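Local coordinates for protein GTPase HflX (Sulfolobus solfataricus P2, PDB 2QTF) that hydrolyses GTP, for which it is specific, and associates with the 50S ribosomal subunit, perhaps acting in protein synthesis or ribosome biogenesis, at residues Glu271-Phe282 with Leu315-Tyr324; Ile221-Met229 with Arg345-Ser356. One frame throughout, in Å; residues are numbered along the deposited sequence.

Interaction 1: Glu271-Phe282 with Leu315-Tyr324; sequences ENLLIETLQSSF and LVEKLSKELY
The F282 ring overlaps the last turn of helix 309-323 and Y324 just beyond: its CD1 lies 3.5 Å from Y324 CB, its CD2 3.8 Å from L323 CD1, and S320 OG sits at its edge. The Y324 ring runs nearly parallel, planes at 23°, but slid aside until they barely overlap; its hydroxyl is hydrogen-bonded to K293 O. One turn back, L278 places CD1 between V316 and L319, while its CD2 rests 3.5 Å from S320 OG. That hydroxyl, anti to its own carbonyl carbon (chi1 -59°), hydrogen-bonds back to V316 O, so this small polar residue keeps a partner among apolar ones. Nearer solvent, I275 CG2 meets L319 CD2 crosswise at 3.7 Å, and E271 CG lies on L315 CD2. With an alanine at F282, a gap would probably open beside S320, and L323 and Y324 would lose the surface they rest on. No hydrogen bond crosses; leucine, isoleucine and valine branches and the F282 ring do the joining. The helices run at 28°, axes 10.2 Å apart, with L278 and F282 also on strand 260-266 and V316 on strand 295-300, as neighbouring helices lie over the parallel strands of the mixed sheet in a P-loop GTPase domain.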
loop_
_atom_site.group_PDB
_atom_site.type_symbol
_atom_site.label_atom_id
_atom_site.label_comp_id
_atom_site.label_asym_id
_atom_site.label_seq_id
_atom_site.Cartn_x
_atom_site.Cartn_y
_atom_site.Cartn_z
ATOM N N GLU A 271 4.046 3.890 23.122
ATOM C CA GLU A 271 5.507 3.708 23.053
ATOM C C GLU A 271 5.943 2.326 22.647
ATOM O O GLU A 271 6.820 2.221 21.822
ATOM C CB GLU A 271 6.302 4.247 24.295
ATOM C CG GLU A 271 6.308 5.875 24.251
ATOM C CD GLU A 271 6.996 6.626 25.440
ATOM O OE1 GLU A 271 8.270 6.700 25.481
ATOM O OE2 GLU A 271 6.241 7.197 26.311
ATOM N N ASN A 272 5.305 1.274 23.143
ATOM C CA ASN A 272 5.754 -0.086 22.781
ATOM C C ASN A 272 5.451 -0.424 21.292
ATOM O O ASN A 272 6.271 -1.017 20.618
ATOM C CB ASN A 272 5.244 -1.161 23.798
ATOM C CG ASN A 272 5.870 -0.941 25.297
ATOM O OD1 ASN A 272 5.139 -0.935 26.302
ATOM N ND2 ASN A 272 7.187 -0.700 25.385
ATOM N N LEU A 273 4.282 -0.029 20.806
ATOM C CA LEU A 273 3.904 -0.210 19.411
ATOM C C LEU A 273 4.794 0.672 18.486
ATOM O O LEU A 273 5.137 0.288 17.379
ATOM C CB LEU A 273 2.414 0.069 19.205
ATOM C CG LEU A 273 1.785 -0.232 17.826
ATOM C CD1 LEU A 273 2.089 -1.647 17.265
ATOM C CD2 LEU A 273 0.314 -0.006 17.811
ATOM N N LEU A 274 5.140 1.859 18.936
ATOM C CA LEU A 274 5.988 2.744 18.144
ATOM C C LEU A 274 7.313 2.041 18.001
ATOM O O LEU A 274 7.957 1.980 16.929
ATOM C CB LEU A 274 6.124 4.063 18.946
ATOM C CG LEU A 274 6.376 5.409 18.366
ATOM C CD1 LEU A 274 5.724 5.596 16.949
ATOM C CD2 LEU A 274 5.985 6.486 19.408
ATOM N N ILE A 275 7.756 1.427 19.094
ATOM C CA ILE A 275 9.078 0.772 19.015
ATOM C C ILE A 275 9.060 -0.388 18.001
ATOM O O ILE A 275 9.965 -0.561 17.200
ATOM C CB ILE A 275 9.508 0.216 20.418
ATOM C CG1 ILE A 275 9.921 1.369 21.349
ATOM C CG2 ILE A 275 10.675 -0.783 20.274
ATOM C CD1 ILE A 275 9.918 0.936 22.800
ATOM N N GLU A 276 8.049 -1.202 18.129
ATOM C CA GLU A 276 7.833 -2.370 17.241
ATOM C C GLU A 276 7.701 -1.891 15.803
ATOM O O GLU A 276 8.241 -2.493 14.889
ATOM C CB GLU A 276 6.509 -3.084 17.602
ATOM C CG GLU A 276 6.484 -3.777 19.016
ATOM C CD GLU A 276 5.070 -4.446 19.286
ATOM O OE1 GLU A 276 4.398 -4.751 18.240
ATOM O OE2 GLU A 276 4.620 -4.652 20.506
ATOM N N THR A 277 6.913 -0.848 15.577
ATOM C CA THR A 277 6.736 -0.358 14.158
ATOM C C THR A 277 8.075 0.086 13.526
ATOM O O THR A 277 8.421 -0.213 12.370
ATOM C CB THR A 277 5.664 0.750 14.133
ATOM O OG1 THR A 277 4.497 0.174 14.706
ATOM C CG2 THR A 277 5.265 1.116 12.698
ATOM N N LEU A 278 8.855 0.812 14.309
ATOM C CA LEU A 278 10.205 1.200 13.879
ATOM C C LEU A 278 11.087 0.064 13.718
ATOM O O LEU A 278 11.815 -0.030 12.763
ATOM C CB LEU A 278 10.848 2.209 14.883
ATOM C CG LEU A 278 10.443 3.689 14.868
ATOM C CD1 LEU A 278 11.139 4.307 16.040
ATOM C CD2 LEU A 278 10.996 4.408 13.603
ATOM N N GLN A 279 11.103 -0.850 14.680
ATOM C CA GLN A 279 11.963 -2.009 14.442
ATOM C C GLN A 279 11.543 -2.790 13.198
ATOM O O GLN A 279 12.410 -3.154 12.436
ATOM C CB GLN A 279 12.048 -2.950 15.702
ATOM C CG GLN A 279 12.871 -2.365 16.846
ATOM C CD GLN A 279 12.526 -3.035 18.144
ATOM O OE1 GLN A 279 11.422 -3.627 18.272
ATOM N NE2 GLN A 279 13.450 -2.915 19.149
ATOM N N SER A 280 10.264 -3.024 12.957
ATOM C CA SER A 280 9.916 -3.728 11.659
ATOM C C SER A 280 10.200 -2.897 10.450
ATOM O O SER A 280 10.542 -3.445 9.425
ATOM C CB SER A 280 8.390 -4.100 11.485
ATOM O OG SER A 280 7.924 -4.616 12.732
ATOM N N SER A 281 9.894 -1.581 10.499
ATOM C CA SER A 281 10.140 -0.703 9.281
ATOM C C SER A 281 11.572 -0.854 8.846
ATOM O O SER A 281 11.880 -1.066 7.643
ATOM C CB SER A 281 9.826 0.777 9.591
ATOM O OG SER A 281 8.460 0.908 9.912
ATOM N N PHE A 282 12.495 -0.719 9.806
ATOM C CA PHE A 282 13.934 -0.825 9.437
ATOM C C PHE A 282 14.408 -2.217 9.096
ATOM O O PHE A 282 15.271 -2.399 8.223
ATOM C CB PHE A 282 14.825 -0.182 10.573
ATOM C CG PHE A 282 14.765 1.360 10.594
ATOM C CD1 PHE A 282 15.287 2.083 9.508
ATOM C CD2 PHE A 282 14.111 2.032 11.608
ATOM C CE1 PHE A 282 15.211 3.500 9.451
ATOM C CE2 PHE A 282 14.022 3.450 11.563
ATOM C CZ PHE A 282 14.612 4.181 10.501
ATOM N N LEU A 315 12.356 9.335 21.755
ATOM C CA LEU A 315 12.335 7.858 21.524
ATOM C C LEU A 315 12.579 7.449 20.062
ATOM O O LEU A 315 13.487 6.695 19.728
ATOM C CB LEU A 315 10.968 7.329 21.947
ATOM C CG LEU A 315 10.720 5.829 21.706
ATOM C CD1 LEU A 315 11.823 4.990 22.282
ATOM C CD2 LEU A 315 9.355 5.421 22.311
ATOM N N VAL A 316 11.757 8.004 19.167
ATOM C CA VAL A 316 11.917 7.722 17.711
ATOM C C VAL A 316 13.266 8.101 17.183
ATOM O O VAL A 316 13.903 7.359 16.408
ATOM C CB VAL A 316 10.723 8.377 16.908
ATOM C CG1 VAL A 316 10.912 8.281 15.401
ATOM C CG2 VAL A 316 9.381 7.768 17.366
ATOM N N GLU A 317 13.744 9.277 17.566
ATOM C CA GLU A 317 15.017 9.675 17.050
ATOM C C GLU A 317 16.133 8.772 17.574
ATOM O O GLU A 317 16.966 8.342 16.807
ATOM C CB GLU A 317 15.338 11.147 17.438
ATOM C CG GLU A 317 16.653 11.478 16.828
ATOM C CD GLU A 317 17.064 12.930 17.010
ATOM O OE1 GLU A 317 16.337 13.797 16.474
ATOM O OE2 GLU A 317 18.127 13.181 17.663
ATOM N N LYS A 318 16.162 8.509 18.887
ATOM C CA LYS A 318 17.229 7.594 19.443
ATOM C C LYS A 318 17.143 6.218 18.802
ATOM O O LYS A 318 18.153 5.661 18.332
ATOM C CB LYS A 318 17.043 7.498 20.961
ATOM C CG LYS A 318 17.459 8.860 21.670
ATOM C CD LYS A 318 17.042 8.944 23.209
ATOM C CE LYS A 318 18.145 9.710 23.991
ATOM N NZ LYS A 318 18.303 9.046 25.357
ATOM N N LEU A 319 15.928 5.665 18.690
ATOM C CA LEU A 319 15.838 4.281 18.148
ATOM C C LEU A 319 16.185 4.194 16.668
ATOM O O LEU A 319 16.923 3.267 16.202
ATOM C CB LEU A 319 14.497 3.639 18.514
ATOM C CG LEU A 319 14.191 2.168 18.125
ATOM C CD1 LEU A 319 15.282 1.154 18.638
ATOM C CD2 LEU A 319 12.807 1.740 18.504
ATOM N N SER A 320 15.689 5.172 15.883
ATOM C CA SER A 320 15.971 5.185 14.456
ATOM C C SER A 320 17.493 5.209 14.215
ATOM O O SER A 320 18.036 4.487 13.332
ATOM C CB SER A 320 15.276 6.420 13.795
ATOM O OG SER A 320 13.826 6.350 14.018
ATOM N N LYS A 321 18.210 6.036 14.992
ATOM C CA LYS A 321 19.684 6.112 14.775
ATOM C C LYS A 321 20.377 4.878 15.318
ATOM O O LYS A 321 21.456 4.505 14.803
ATOM C CB LYS A 321 20.324 7.368 15.412
ATOM C CG LYS A 321 19.931 8.662 14.678
ATOM C CD LYS A 321 20.220 9.990 15.475
ATOM C CE LYS A 321 19.975 11.193 14.570
ATOM N NZ LYS A 321 20.224 12.524 15.259
ATOM N N GLU A 322 19.794 4.234 16.323
ATOM C CA GLU A 322 20.332 2.913 16.678
ATOM C C GLU A 322 20.151 1.858 15.577
ATOM O O GLU A 322 20.993 0.957 15.430
ATOM C CB GLU A 322 19.708 2.399 17.950
ATOM C CG GLU A 322 20.253 3.132 19.157
ATOM C CD GLU A 322 19.630 2.620 20.444
ATOM O OE1 GLU A 322 19.789 3.289 21.509
ATOM O OE2 GLU A 322 18.964 1.555 20.378
ATOM N N LEU A 323 19.044 1.938 14.825
ATOM C CA LEU A 323 18.738 0.932 13.821
ATOM C C LEU A 323 19.317 1.157 12.480
ATOM O O LEU A 323 19.461 0.202 11.719
ATOM C CB LEU A 323 17.221 0.686 13.695
ATOM C CG LEU A 323 16.558 0.290 15.004
ATOM C CD1 LEU A 323 15.045 0.525 15.002
ATOM C CD2 LEU A 323 16.858 -1.185 15.302
ATOM N N TYR A 324 19.639 2.404 12.126
ATOM C CA TYR A 324 20.015 2.686 10.748
ATOM C C TYR A 324 20.951 3.924 10.688
ATOM O O TYR A 324 20.770 4.905 11.441
ATOM C CB TYR A 324 18.714 2.902 9.902
ATOM C CG TYR A 324 18.938 3.185 8.440
ATOM C CD1 TYR A 324 18.957 2.132 7.483
ATOM C CD2 TYR A 324 19.113 4.497 7.988
ATOM C CE1 TYR A 324 19.192 2.410 6.123
ATOM C CE2 TYR A 324 19.355 4.771 6.668
ATOM C CZ TYR A 324 19.388 3.733 5.741
ATOM O OH TYR A 324 19.606 4.011 4.426
#

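Interaction 2: Ile221-Met229 with Arg345-Ser356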
loop_
_atom_site.group_PDB
_atom_site.type_symbol
_atom_site.label_atom_id
_atom_site.label_comp_id
_atom_site.label_asym_id
_atom_site.label_seq_id
_atom_site.Cartn_x
_atom_site.Cartn_y
_atom_site.Cartn_z
ATOM N N ILE A 221 8.180 18.338 -7.858
ATOM C CA ILE A 221 7.834 19.624 -7.305
ATOM C C ILE A 221 9.046 20.531 -7.173
ATOM O O ILE A 221 10.194 20.055 -6.934
ATOM C CB ILE A 221 7.138 19.563 -5.886
ATOM C CG1 ILE A 221 8.008 18.845 -4.904
ATOM C CG2 ILE A 221 5.790 18.748 -5.954
ATOM C CD1 ILE A 221 7.539 19.101 -3.480
ATOM N N PRO A 222 8.792 21.850 -7.296
ATOM C CA PRO A 222 9.834 22.852 -7.086
ATOM C C PRO A 222 9.898 23.208 -5.600
ATOM O O PRO A 222 8.827 23.351 -4.983
ATOM C CB PRO A 222 9.293 24.032 -7.921
ATOM C CG PRO A 222 7.763 23.957 -7.836
ATOM C CD PRO A 222 7.494 22.428 -7.758
ATOM N N ILE A 223 11.065 23.246 -4.990
ATOM C CA ILE A 223 11.179 23.819 -3.677
ATOM C C ILE A 223 12.341 24.809 -3.772
ATOM O O ILE A 223 13.395 24.449 -4.190
ATOM C CB ILE A 223 11.441 22.785 -2.551
ATOM C CG1 ILE A 223 10.260 21.800 -2.481
ATOM C CG2 ILE A 223 11.557 23.536 -1.194
ATOM C CD1 ILE A 223 10.476 20.531 -1.367
ATOM N N ASN A 224 12.080 26.093 -3.510
ATOM C CA ASN A 224 13.060 27.125 -3.815
ATOM C C ASN A 224 13.507 27.032 -5.266
ATOM O O ASN A 224 12.683 27.066 -6.135
ATOM C CB ASN A 224 14.229 27.084 -2.805
ATOM C CG ASN A 224 13.737 27.280 -1.368
ATOM O OD1 ASN A 224 12.766 28.073 -1.139
ATOM N ND2 ASN A 224 14.247 26.443 -0.416
ATOM N N ASN A 225 14.767 26.822 -5.502
ATOM C CA ASN A 225 15.269 26.737 -6.866
ATOM C C ASN A 225 15.574 25.284 -7.259
ATOM O O ASN A 225 16.357 25.078 -8.159
ATOM C CB ASN A 225 16.566 27.553 -6.947
ATOM C CG ASN A 225 17.619 27.086 -5.939
ATOM O OD1 ASN A 225 17.312 26.462 -4.905
ATOM N ND2 ASN A 225 18.890 27.401 -6.228
ATOM N N ARG A 226 15.021 24.294 -6.576
ATOM C CA ARG A 226 15.359 22.899 -6.909
ATOM C C ARG A 226 14.129 22.148 -7.258
ATOM O O ARG A 226 13.049 22.381 -6.671
ATOM C CB ARG A 226 16.029 22.190 -5.751
ATOM C CG ARG A 226 17.426 22.672 -5.584
ATOM C CD ARG A 226 18.119 21.849 -4.534
ATOM N NE ARG A 226 19.298 22.586 -4.078
ATOM C CZ ARG A 226 20.499 22.432 -4.595
ATOM N NH1 ARG A 226 20.677 21.543 -5.568
ATOM N NH2 ARG A 226 21.518 23.145 -4.131
ATOM N N LYS A 227 14.274 21.223 -8.199
ATOM C CA LYS A 227 13.159 20.392 -8.610
ATOM C C LYS A 227 13.416 19.017 -7.954
ATOM O O LYS A 227 14.562 18.558 -7.997
ATOM C CB LYS A 227 13.128 20.402 -10.149
ATOM C CG LYS A 227 12.146 19.481 -10.796
ATOM C CD LYS A 227 11.976 19.754 -12.365
ATOM C CE LYS A 227 11.017 18.662 -12.999
ATOM N NZ LYS A 227 11.006 18.666 -14.517
ATOM N N ILE A 228 12.405 18.417 -7.269
ATOM C CA ILE A 228 12.535 17.143 -6.527
ATOM C C ILE A 228 11.445 16.202 -6.968
ATOM O O ILE A 228 10.296 16.649 -7.089
ATOM C CB ILE A 228 12.425 17.353 -4.982
ATOM C CG1 ILE A 228 13.571 18.279 -4.545
ATOM C CG2 ILE A 228 12.460 16.044 -4.192
ATOM C CD1 ILE A 228 13.174 19.459 -3.677
ATOM N N MET A 229 11.817 14.959 -7.257
ATOM C CA MET A 229 10.858 13.897 -7.678
ATOM C C MET A 229 10.342 13.152 -6.403
ATOM O O MET A 229 11.119 12.489 -5.698
ATOM C CB MET A 229 11.531 12.896 -8.651
ATOM C CG MET A 229 10.510 11.793 -9.182
ATOM S SD MET A 229 9.102 12.535 -9.977
ATOM C CE MET A 229 9.622 13.019 -11.601
ATOM N N ARG A 345 8.945 20.889 4.391
ATOM C CA ARG A 345 9.522 21.551 3.179
ATOM C C ARG A 345 10.961 21.898 3.268
ATOM O O ARG A 345 11.721 21.539 2.378
ATOM C CB ARG A 345 8.653 22.841 2.825
ATOM C CG ARG A 345 9.198 23.675 1.582
ATOM C CD ARG A 345 8.327 24.989 1.444
ATOM N NE ARG A 345 8.881 25.814 0.361
ATOM C CZ ARG A 345 9.920 26.576 0.522
ATOM N NH1 ARG A 345 10.466 26.649 1.746
ATOM N NH2 ARG A 345 10.355 27.308 -0.504
ATOM N N ASP A 346 11.402 22.654 4.305
ATOM C CA ASP A 346 12.763 23.027 4.417
ATOM C C ASP A 346 13.725 21.802 4.553
ATOM O O ASP A 346 14.857 21.804 4.049
ATOM C CB ASP A 346 12.964 23.869 5.639
ATOM C CG ASP A 346 12.316 25.306 5.487
ATOM O OD1 ASP A 346 12.111 25.664 4.317
ATOM O OD2 ASP A 346 12.009 25.921 6.523
ATOM N N LYS A 347 13.299 20.807 5.302
ATOM C CA LYS A 347 14.175 19.606 5.407
ATOM C C LYS A 347 14.298 18.833 4.077
ATOM O O LYS A 347 15.378 18.392 3.746
ATOM C CB LYS A 347 13.677 18.654 6.485
ATOM C CG LYS A 347 13.749 19.290 7.859
ATOM C CD LYS A 347 15.246 19.320 8.293
ATOM C CE LYS A 347 15.382 20.128 9.636
ATOM N NZ LYS A 347 16.770 19.835 9.946
ATOM N N ILE A 348 13.244 18.754 3.307
ATOM C CA ILE A 348 13.343 18.171 1.959
ATOM C C ILE A 348 14.253 18.939 1.024
ATOM O O ILE A 348 15.119 18.377 0.342
ATOM C CB ILE A 348 11.957 18.051 1.355
ATOM C CG1 ILE A 348 11.222 16.880 2.110
ATOM C CG2 ILE A 348 12.069 17.695 -0.128
ATOM C CD1 ILE A 348 9.756 16.913 1.820
ATOM N N TYR A 349 14.122 20.269 1.050
ATOM C CA TYR A 349 15.122 21.103 0.361
ATOM C C TYR A 349 16.559 20.820 0.848
ATOM O O TYR A 349 17.517 20.696 0.066
ATOM C CB TYR A 349 14.805 22.652 0.530
ATOM C CG TYR A 349 15.780 23.481 -0.295
ATOM C CD1 TYR A 349 15.623 23.563 -1.708
ATOM C CD2 TYR A 349 16.807 24.161 0.305
ATOM C CE1 TYR A 349 16.514 24.323 -2.491
ATOM C CE2 TYR A 349 17.720 24.944 -0.453
ATOM C CZ TYR A 349 17.558 25.011 -1.837
ATOM O OH TYR A 349 18.444 25.745 -2.572
ATOM N N GLN A 350 16.769 20.748 2.132
ATOM C CA GLN A 350 18.135 20.583 2.596
ATOM C C GLN A 350 18.651 19.196 2.198
ATOM O O GLN A 350 19.815 19.003 1.908
ATOM C CB GLN A 350 18.207 20.644 4.112
ATOM C CG GLN A 350 17.996 22.020 4.835
ATOM C CD GLN A 350 17.626 21.839 6.361
ATOM O OE1 GLN A 350 18.150 20.915 7.043
ATOM N NE2 GLN A 350 16.701 22.693 6.868
ATOM N N LEU A 351 17.763 18.198 2.210
ATOM C CA LEU A 351 18.172 16.825 1.779
ATOM C C LEU A 351 18.535 16.879 0.304
ATOM O O LEU A 351 19.537 16.315 -0.123
ATOM C CB LEU A 351 16.978 15.870 2.024
ATOM C CG LEU A 351 17.058 14.390 1.573
ATOM C CD1 LEU A 351 18.357 13.743 2.069
ATOM C CD2 LEU A 351 15.746 13.760 2.276
ATOM N N ALA A 352 17.724 17.567 -0.473
ATOM C CA ALA A 352 17.885 17.652 -1.941
ATOM C C ALA A 352 19.226 18.367 -2.289
ATOM O O ALA A 352 20.001 17.923 -3.165
ATOM C CB ALA A 352 16.688 18.310 -2.622
ATOM N N THR A 353 19.543 19.384 -1.503
ATOM C CA THR A 353 20.845 20.073 -1.545
ATOM C C THR A 353 21.976 19.136 -1.132
ATOM O O THR A 353 22.959 19.022 -1.870
ATOM C CB THR A 353 20.835 21.316 -0.587
ATOM O OG1 THR A 353 19.754 22.168 -1.009
ATOM C CG2 THR A 353 22.141 22.078 -0.721
ATOM N N GLN A 354 21.860 18.461 0.021
ATOM C CA GLN A 354 22.851 17.444 0.343
ATOM C C GLN A 354 23.127 16.387 -0.768
ATOM O O GLN A 354 24.309 16.072 -1.083
ATOM C CB GLN A 354 22.562 16.794 1.674
ATOM C CG GLN A 354 23.421 15.572 1.952
ATOM C CD GLN A 354 23.074 14.946 3.295
ATOM O OE1 GLN A 354 23.029 15.630 4.319
ATOM N NE2 GLN A 354 22.827 13.647 3.299
ATOM N N LEU A 355 22.065 15.877 -1.389
ATOM C CA LEU A 355 22.214 14.899 -2.411
ATOM C C LEU A 355 22.964 15.502 -3.594
ATOM O O LEU A 355 23.798 14.830 -4.190
ATOM C CB LEU A 355 20.853 14.382 -2.874
ATOM C CG LEU A 355 20.169 13.531 -1.762
ATOM C CD1 LEU A 355 18.720 13.309 -2.140
ATOM C CD2 LEU A 355 20.970 12.219 -1.528
ATOM N N SER A 356 22.563 16.707 -3.998
ATOM C CA SER A 356 23.137 17.322 -5.169
ATOM C C SER A 356 24.534 17.746 -4.813
ATOM O O SER A 356 25.459 17.260 -5.445
ATOM C CB SER A 356 22.335 18.516 -5.586
ATOM O OG SER A 356 22.828 19.590 -4.782
HETATM O O HOH W 1 9.236 27.106 -3.410
HETATM O O HOH W 2 14.137 25.987 2.345
HETATM O O HOH W 3 21.131 27.006 -4.322
#
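The Y349 ring is held between two polar groups: N224 ND2 stands 3.3 Å above the centre of one face, its amide nearly upright on the ring at 80°, and T353 OG1 lies nearer the rim of the opposite face, its hydroxyl hydrogen-bonded to Y349 O. At the edge, Y349 OH donates to N225 OD1 over 2.7 Å, in the carbonyl plane on a lone pair. The R226 guanidinium has T353 CA over one face and Y349 CE1 at its edge; its NH1 comes within 3.0 Å of S356 OG. On the R345 guanidinium lies I223 CG2, while NH2 donates a hydrogen bond to N224 OD1 at 2.6 Å, bent to 137° and well above the amide plane. Water 1 joins the same NH2 to the backbone N of N224, and R345 NH1 forms salt bridges with D346 and E342. N224 and N225 form the tip of a type II' turn in the beta hairpin at the border of the G-domain sheet, which the C-terminal helix 341-355 crosses at nearly a right angle. Asparagine suits N224, the first corner, because it tolerates positive phi better than most residues; its amide serves ring face and R345, that of N225 the phenol. Y349 reaches the turn with CG anti to the backbone N (chi1 -175°), the ring carried outward. Beneath the polar rim, I223 CD1 presses tightly on I348 CG2 at 3.5 Å, and I228 CG1 meets A352 CB at 3.7 Å, where a methyl lets strand and helix come close; I228 and I348 also touch I182 on the next strand inward.

Both contacts belong to the G domain, yet they share no helix or strand, and their nearest atoms are about 9 Å apart. Interaction 1 joins two helices side by side over parallel strands 260-266, 295-300 and 327-332, whereas interaction 2 sets the last helix across the hairpin that forms one border of the same sheet. The difference in place shows in the chemistry. Helix against helix relies on leucine, isoleucine, valine and phenylalanine, with buried residues toward the sheet and exposed ones at the outer margin. Helix against hairpin keeps a smaller aliphatic core and adds a solvent-side layer of amides, arginines, a tyrosine and bridging waters.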